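Local coordinates for LRR receptor-like serine/threonine-protein kinase RGI3 (Arabidopsis thaliana, PDB 5HZ0) that perceives RGF peptide hormones at the plant cell surface and, as a receptor kinase, relays the signal that maintains the root stem cell niche, at residues 429-434 / 453-458; 190-195 / 214-219; 599-604 / 620-625. The protein carries 5 engineered substitutions. One frame throughout, in Å; residues are numbered along the deposited sequence.

Contact 1: residues 429-434 / 453-458; sequences ISENRL and LHTNSL
N456 reaches from the turn 453-458 into the preceding turn, 429-434, and its side chain can be read atom by atom as the link between the two. CB is 3.9 Å from L434 O, and CG is turned to the side of the backbone N (chi1 -75°), so that the amide lies alongside L434, both side chains pointing the same way. OD1 accepts from L434 N at 3.3 Å; its exact position is less sure, because it sits too near N432 in the model. At the other branch, N456 ND2 donates to L453 O of its own turn at 2.7 Å. That acceptor lies in the amide plane, and a second, weak bond from ND2 reaches I429 O. The in-plane bond to L453 O, with the weaker one to I429 O, probably sets the rotation of the amide.

The main chains meet directly too. E431 N bonds to H454 O at 2.8 Å, and N432 N to T455 O at 3.1 Å. On the flank, S430 CB stands over the centre of the H454 ring in a CH-pi contact, 3.5 Å from the centroid, while S430 OG is held by D428 and H454 ND1 by D452. E431 and T455 run side by side, E431 CG being 3.9 Å from T455 CB.

N432 repeats the role one turn earlier, its OD1 bonded to L410 N, and N479 does so one turn later with L458 N. The arrangement is the asparagine ladder of the leucine-rich repeat solenoid.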
# COMPACT_ATOMS: atom_id res chain seq x y z
N ILE A 429 1.91 20.20 -9.44
CA ILE A 429 3.06 21.02 -9.88
C ILE A 429 3.57 22.08 -8.86
O ILE A 429 4.35 22.99 -9.20
CB ILE A 429 2.93 21.50 -11.36
CG1 ILE A 429 2.37 20.37 -12.24
CG2 ILE A 429 4.28 22.04 -11.90
CD1 ILE A 429 1.66 20.91 -13.50
N SER A 430 3.07 22.01 -7.63
CA SER A 430 3.37 23.05 -6.66
C SER A 430 4.87 23.17 -6.39
O SER A 430 5.64 22.26 -6.70
CB SER A 430 2.63 22.79 -5.35
OG SER A 430 2.91 21.50 -4.86
N GLU A 431 5.27 24.33 -5.88
CA GLU A 431 6.67 24.59 -5.51
C GLU A 431 7.63 24.46 -6.67
O GLU A 431 8.52 23.60 -6.67
CB GLU A 431 7.10 23.71 -4.33
CG GLU A 431 6.37 24.01 -3.03
CD GLU A 431 7.00 23.29 -1.86
OE1 GLU A 431 7.44 23.95 -0.90
OE2 GLU A 431 7.06 22.05 -1.90
N ASN A 432 7.45 25.34 -7.64
CA ASN A 432 8.35 25.46 -8.76
C ASN A 432 8.40 26.94 -9.12
O ASN A 432 8.00 27.77 -8.31
CB ASN A 432 7.87 24.59 -9.95
CG ASN A 432 8.18 23.10 -9.76
OD1 ASN A 432 9.29 22.64 -10.00
ND2 ASN A 432 7.18 22.33 -9.33
N ARG A 433 8.98 27.27 -10.27
CA ARG A 433 9.07 28.63 -10.82
C ARG A 433 8.12 28.96 -11.97
O ARG A 433 8.46 29.80 -12.82
CB ARG A 433 10.49 28.96 -11.21
CG ARG A 433 11.48 28.44 -10.24
CD ARG A 433 11.56 29.28 -8.99
NE ARG A 433 12.96 29.33 -8.58
CZ ARG A 433 13.51 28.48 -7.73
NH1 ARG A 433 12.78 27.51 -7.18
NH2 ARG A 433 14.80 28.59 -7.42
N LEU A 434 7.06 28.17 -12.15
CA LEU A 434 6.14 28.37 -13.28
C LEU A 434 5.64 29.79 -13.43
O LEU A 434 5.37 30.47 -12.44
CB LEU A 434 4.92 27.48 -13.13
CG LEU A 434 5.19 26.00 -12.94
CD1 LEU A 434 3.86 25.28 -12.91
CD2 LEU A 434 6.08 25.50 -14.06
N LEU A 453 -1.40 23.75 -7.89
CA LEU A 453 -0.40 24.68 -8.45
C LEU A 453 0.36 25.60 -7.44
O LEU A 453 1.05 26.53 -7.85
CB LEU A 453 -1.01 25.50 -9.60
CG LEU A 453 -1.66 24.68 -10.73
CD1 LEU A 453 -2.09 25.56 -11.91
CD2 LEU A 453 -0.75 23.55 -11.19
N HIS A 454 0.18 25.38 -6.14
CA HIS A 454 0.65 26.36 -5.15
C HIS A 454 2.16 26.66 -5.13
O HIS A 454 2.97 25.82 -5.49
CB HIS A 454 0.11 26.05 -3.73
CG HIS A 454 0.88 25.01 -2.98
ND1 HIS A 454 0.41 23.71 -2.82
CD2 HIS A 454 2.05 25.06 -2.32
CE1 HIS A 454 1.27 23.02 -2.11
NE2 HIS A 454 2.28 23.82 -1.79
N THR A 455 2.52 27.88 -4.73
CA THR A 455 3.93 28.29 -4.67
C THR A 455 4.62 28.24 -6.03
O THR A 455 5.52 27.43 -6.30
CB THR A 455 4.70 27.50 -3.57
OG1 THR A 455 4.04 27.69 -2.32
CG2 THR A 455 6.15 27.99 -3.45
N ASN A 456 4.17 29.13 -6.90
CA ASN A 456 4.81 29.39 -8.17
C ASN A 456 4.65 30.86 -8.43
O ASN A 456 4.25 31.62 -7.55
CB ASN A 456 4.15 28.58 -9.28
CG ASN A 456 4.53 27.11 -9.23
OD1 ASN A 456 5.64 26.75 -9.59
ND2 ASN A 456 3.61 26.27 -8.77
N SER A 457 5.03 31.28 -9.62
CA SER A 457 4.85 32.63 -10.10
C SER A 457 3.65 32.81 -11.01
O SER A 457 3.66 33.68 -11.90
CB SER A 457 6.14 33.20 -10.64
OG SER A 457 7.06 33.29 -9.56
N LEU A 458 2.70 31.88 -10.94
CA LEU A 458 1.52 31.96 -11.80
C LEU A 458 0.86 33.34 -11.75
O LEU A 458 0.73 33.94 -10.69
CB LEU A 458 0.51 30.87 -11.43
CG LEU A 458 1.02 29.47 -11.76
CD1 LEU A 458 -0.06 28.45 -11.51
CD2 LEU A 458 1.44 29.45 -13.21

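Contact 2: residues 190-195 / 214-219; sequences YTSLLS and YQNSIS
The rings of Y190 and Y214 are nearly parallel, with planes 10° apart, but offset, so that little of one ring lies over the other. Over the centre of one Y214 face stands Y190 CB, 3.6 Å from the centroid, and Y214 OH in turn lies above one face of the Y190 ring, toward its rim. T191 OG1 occupies the edge of the Y190 ring, in its plane; it donates to Q215 OE1 at 2.7 Å, in the plane of that amide carbonyl. Both tyrosine hydroxyls hydrogen-bond to the backbone of the bound peptide, and Q215 packs on one of its basic side chains, so the tyrosine pair forms part of the peptide recognition surface.

The backbones also join directly: T191 N bonds to Y214 O at 2.9 Å, and S217 N to L194 O at 2.7 Å. N216 bridges the middle, its OD1 taking L194 N at 3.2 Å from above the carbonyl plane, while ND2 is held by the carbonyls of L213 and I189.

The two turns follow the adjacent parallel strands 186-188 and 210-212. The ring of W238, beyond the next strand, 234-236, stacks with Y214, and on the other side L193 packs against strand 169-172.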
# COMPACT_ATOMS: atom_id res chain seq x y z
N TYR A 190 5.76 -17.82 6.74
CA TYR A 190 5.72 -16.38 6.60
C TYR A 190 4.58 -15.81 7.42
O TYR A 190 3.57 -16.50 7.65
CB TYR A 190 5.60 -15.95 5.12
CG TYR A 190 4.41 -16.52 4.36
CD1 TYR A 190 3.15 -15.95 4.47
CD2 TYR A 190 4.56 -17.62 3.51
CE1 TYR A 190 2.08 -16.47 3.77
CE2 TYR A 190 3.50 -18.15 2.80
CZ TYR A 190 2.25 -17.57 2.94
OH TYR A 190 1.18 -18.09 2.25
N THR A 191 4.74 -14.56 7.87
CA THR A 191 3.78 -13.93 8.77
C THR A 191 3.65 -14.80 10.02
O THR A 191 2.57 -15.25 10.39
CB THR A 191 2.44 -13.72 8.07
OG1 THR A 191 2.67 -13.30 6.71
CG2 THR A 191 1.60 -12.67 8.81
N SER A 192 4.80 -15.06 10.62
CA SER A 192 4.92 -15.89 11.82
C SER A 192 5.80 -15.17 12.85
O SER A 192 6.00 -13.96 12.77
CB SER A 192 5.47 -17.28 11.50
OG SER A 192 4.44 -18.12 11.00
N LEU A 193 6.22 -15.92 13.87
CA LEU A 193 7.06 -15.39 14.96
C LEU A 193 8.57 -15.69 14.91
O LEU A 193 9.26 -15.50 15.91
CB LEU A 193 6.46 -15.71 16.33
CG LEU A 193 5.07 -15.08 16.51
CD1 LEU A 193 4.52 -15.31 17.91
CD2 LEU A 193 5.10 -13.60 16.17
N LEU A 194 9.08 -16.23 13.81
CA LEU A 194 10.51 -16.57 13.72
C LEU A 194 11.51 -15.44 14.04
O LEU A 194 11.29 -14.29 13.67
CB LEU A 194 10.84 -17.09 12.33
CG LEU A 194 10.15 -18.35 11.83
CD1 LEU A 194 10.54 -18.55 10.37
CD2 LEU A 194 10.53 -19.56 12.69
N SER A 195 12.60 -15.80 14.71
CA SER A 195 13.71 -14.88 14.98
C SER A 195 15.03 -15.63 14.91
O SER A 195 15.07 -16.83 14.69
CB SER A 195 13.55 -14.17 16.34
OG SER A 195 12.87 -14.96 17.32
N TYR A 214 9.07 -14.23 4.77
CA TYR A 214 8.72 -12.83 5.03
C TYR A 214 7.84 -12.59 6.27
O TYR A 214 7.18 -13.50 6.78
CB TYR A 214 8.13 -12.17 3.78
CG TYR A 214 6.81 -12.73 3.30
CD1 TYR A 214 6.76 -13.80 2.42
CD2 TYR A 214 5.62 -12.16 3.69
CE1 TYR A 214 5.55 -14.30 1.96
CE2 TYR A 214 4.41 -12.64 3.24
CZ TYR A 214 4.38 -13.71 2.38
OH TYR A 214 3.17 -14.17 1.95
N GLN A 215 7.86 -11.35 6.76
CA GLN A 215 7.08 -10.95 7.94
C GLN A 215 7.35 -11.78 9.20
O GLN A 215 6.44 -12.30 9.84
CB GLN A 215 5.59 -10.92 7.61
CG GLN A 215 5.24 -9.79 6.68
CD GLN A 215 3.77 -9.64 6.49
OE1 GLN A 215 3.06 -10.63 6.30
NE2 GLN A 215 3.28 -8.41 6.55
N ASN A 216 8.62 -11.89 9.55
CA ASN A 216 9.04 -12.47 10.82
C ASN A 216 10.01 -11.48 11.42
O ASN A 216 10.05 -10.33 11.00
CB ASN A 216 9.70 -13.82 10.63
CG ASN A 216 8.75 -14.88 10.13
OD1 ASN A 216 7.94 -15.40 10.89
ND2 ASN A 216 8.83 -15.20 8.83
N SER A 217 10.71 -11.90 12.46
CA SER A 217 11.78 -11.11 13.07
C SER A 217 13.20 -11.54 12.76
O SER A 217 14.13 -11.17 13.47
CB SER A 217 11.53 -10.87 14.56
OG SER A 217 10.33 -10.12 14.68
N ILE A 218 13.36 -12.40 11.76
CA ILE A 218 14.66 -12.98 11.43
C ILE A 218 15.77 -11.94 11.37
O ILE A 218 15.61 -10.86 10.80
CB ILE A 218 14.62 -13.74 10.09
CG1 ILE A 218 13.70 -14.97 10.20
CG2 ILE A 218 16.02 -14.15 9.64
CD1 ILE A 218 13.49 -15.69 8.86
N SER A 219 16.89 -12.29 11.97
CA SER A 219 17.99 -11.34 12.16
C SER A 219 19.21 -11.98 11.56
O SER A 219 19.12 -13.01 10.91
CB SER A 219 18.22 -11.10 13.65
OG SER A 219 18.79 -12.25 14.26

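Contact 3: residues 599-604 / 620-625; sequences NDFSGD and ASNRGL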
# COMPACT_ATOMS: atom_id res chain seq x y z
N ASN A 599 -9.64 43.48 13.71
CA ASN A 599 -10.81 43.98 13.01
C ASN A 599 -11.34 45.18 13.77
O ASN A 599 -10.72 45.65 14.73
CB ASN A 599 -11.89 42.90 12.87
CG ASN A 599 -11.72 42.05 11.60
OD1 ASN A 599 -11.93 42.55 10.49
ND2 ASN A 599 -11.38 40.78 11.77
N ASP A 600 -12.45 45.71 13.30
CA ASP A 600 -13.16 46.81 13.96
C ASP A 600 -14.35 46.38 14.82
O ASP A 600 -15.26 47.17 15.04
CB ASP A 600 -13.52 47.92 12.97
CG ASP A 600 -12.30 48.64 12.42
OD1 ASP A 600 -11.42 49.02 13.23
OD2 ASP A 600 -12.20 48.81 11.18
N PHE A 601 -14.43 45.09 15.17
CA PHE A 601 -15.52 44.56 16.00
C PHE A 601 -15.64 45.26 17.36
O PHE A 601 -14.66 45.76 17.91
CB PHE A 601 -15.33 43.05 16.26
CG PHE A 601 -15.44 42.18 15.03
CD1 PHE A 601 -16.55 42.22 14.21
CD2 PHE A 601 -14.42 41.28 14.73
CE1 PHE A 601 -16.63 41.40 13.09
CE2 PHE A 601 -14.50 40.45 13.61
CZ PHE A 601 -15.60 40.51 12.79
N SER A 602 -16.86 45.29 17.88
CA SER A 602 -17.14 45.89 19.17
C SER A 602 -18.40 45.25 19.74
O SER A 602 -19.19 44.69 18.99
CB SER A 602 -17.33 47.41 19.03
OG SER A 602 -18.66 47.72 18.69
N GLY A 603 -18.60 45.36 21.04
CA GLY A 603 -19.70 44.68 21.70
C GLY A 603 -19.27 43.58 22.66
O GLY A 603 -18.09 43.22 22.76
N ASP A 604 -20.24 43.09 23.42
CA ASP A 604 -19.92 42.08 24.42
C ASP A 604 -20.16 40.65 23.98
O ASP A 604 -21.10 40.38 23.24
CB ASP A 604 -20.64 42.34 25.73
CG ASP A 604 -22.12 42.16 25.62
OD1 ASP A 604 -22.71 42.64 24.63
OD2 ASP A 604 -22.70 41.53 26.52
N ALA A 620 -8.09 42.73 22.13
CA ALA A 620 -7.40 44.01 22.29
C ALA A 620 -7.10 44.69 20.95
O ALA A 620 -6.91 45.91 20.89
CB ALA A 620 -6.14 43.83 23.13
N SER A 621 -7.07 43.90 19.87
CA SER A 621 -6.83 44.42 18.53
C SER A 621 -8.10 44.89 17.82
O SER A 621 -8.04 45.37 16.69
CB SER A 621 -6.08 43.40 17.65
OG SER A 621 -6.79 42.18 17.58
N ASN A 622 -9.24 44.71 18.47
CA ASN A 622 -10.51 45.18 17.93
C ASN A 622 -10.92 46.58 18.44
O ASN A 622 -10.10 47.32 18.97
CB ASN A 622 -11.62 44.15 18.16
CG ASN A 622 -11.57 43.03 17.16
OD1 ASN A 622 -12.09 43.15 16.04
ND2 ASN A 622 -10.96 41.91 17.54
N ARG A 623 -12.17 46.95 18.23
CA ARG A 623 -12.63 48.29 18.58
C ARG A 623 -13.25 48.37 19.98
O ARG A 623 -12.81 49.15 20.80
CB ARG A 623 -13.60 48.81 17.51
CG ARG A 623 -14.07 50.22 17.74
CD ARG A 623 -15.13 50.60 16.74
NE ARG A 623 -14.61 50.67 15.37
CZ ARG A 623 -15.39 50.80 14.29
NH1 ARG A 623 -16.71 50.85 14.42
NH2 ARG A 623 -14.84 50.86 13.08
N GLY A 624 -14.35 47.66 20.17
CA GLY A 624 -15.02 47.48 21.45
C GLY A 624 -15.25 46.11 22.09
O GLY A 624 -16.27 45.97 22.75
N LEU A 625 -14.46 45.08 21.81
CA LEU A 625 -14.86 43.73 22.26
C LEU A 625 -14.58 43.43 23.73
O LEU A 625 -13.50 43.74 24.23
CB LEU A 625 -14.21 42.63 21.40
CG LEU A 625 -14.81 42.34 20.02
CD1 LEU A 625 -14.08 41.19 19.36
CD2 LEU A 625 -16.29 42.02 20.15
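Segments 599-604 and 620-625 run parallel, S602 bridging to G624 and G603 to L625, and F601 O accepts two backbone N-H groups, from R623 N at 2.8 Å and from G624 N at 3.0 Å. The first arrives almost in line with the carbonyl, the second on a lone pair in its plane. G603 N continues the pairing to G624 O at 3.0 Å. G603 has a positive phi (113°), a conformation suited to glycine at the corner the chain turns here.

Among the side chains, N622 lies beside F601, with amide and ring planes 34° apart, and its OD1 takes a weak bond from F601 N at 3.2 Å. ND2 of N622 is held by the carbonyls of D618 and I596. L625 packs against F601, its CD1 3.8 Å from F601 CB. R623 leaves its backbone with CG anti to the backbone N (chi1 -177°), then bends, which lays one guanidinium face over D600. The charged groups form only a long salt bridge, D600 OD2 to R623 NH2 at 3.8 Å.

N599 makes the same kind of link to the preceding turn, its OD1 bonded to L578 N. N622 thus continues the asparagine ladder past strand 593-595, the last of the long strand array, where helix 616-620 and strand 624-627 finish the C-terminal end of the leucine-rich repeat solenoid.

One device recurs along the ectodomain: an asparagine of the later turn, N216, N456 or N622, offers OD1 to a backbone N-H of the turn before it, weakly in the case of N622, and with N456 OD1 less surely placed. What differs is the surroundings. Contact 2 carries two tyrosines that bind the peptide, whereas contact 1, its centre about 46 Å away on the opposite side of the chain's centre, is repeat-to-repeat packing; the side chain of T455 there comes within about 11 Å of a bound N-acetylglucosamine. Contact 3 lies at the C-terminal end, about 38 Å from contact 1 and 64 Å from contact 2, centre to centre. None of the three touches another; intervening repeats link them.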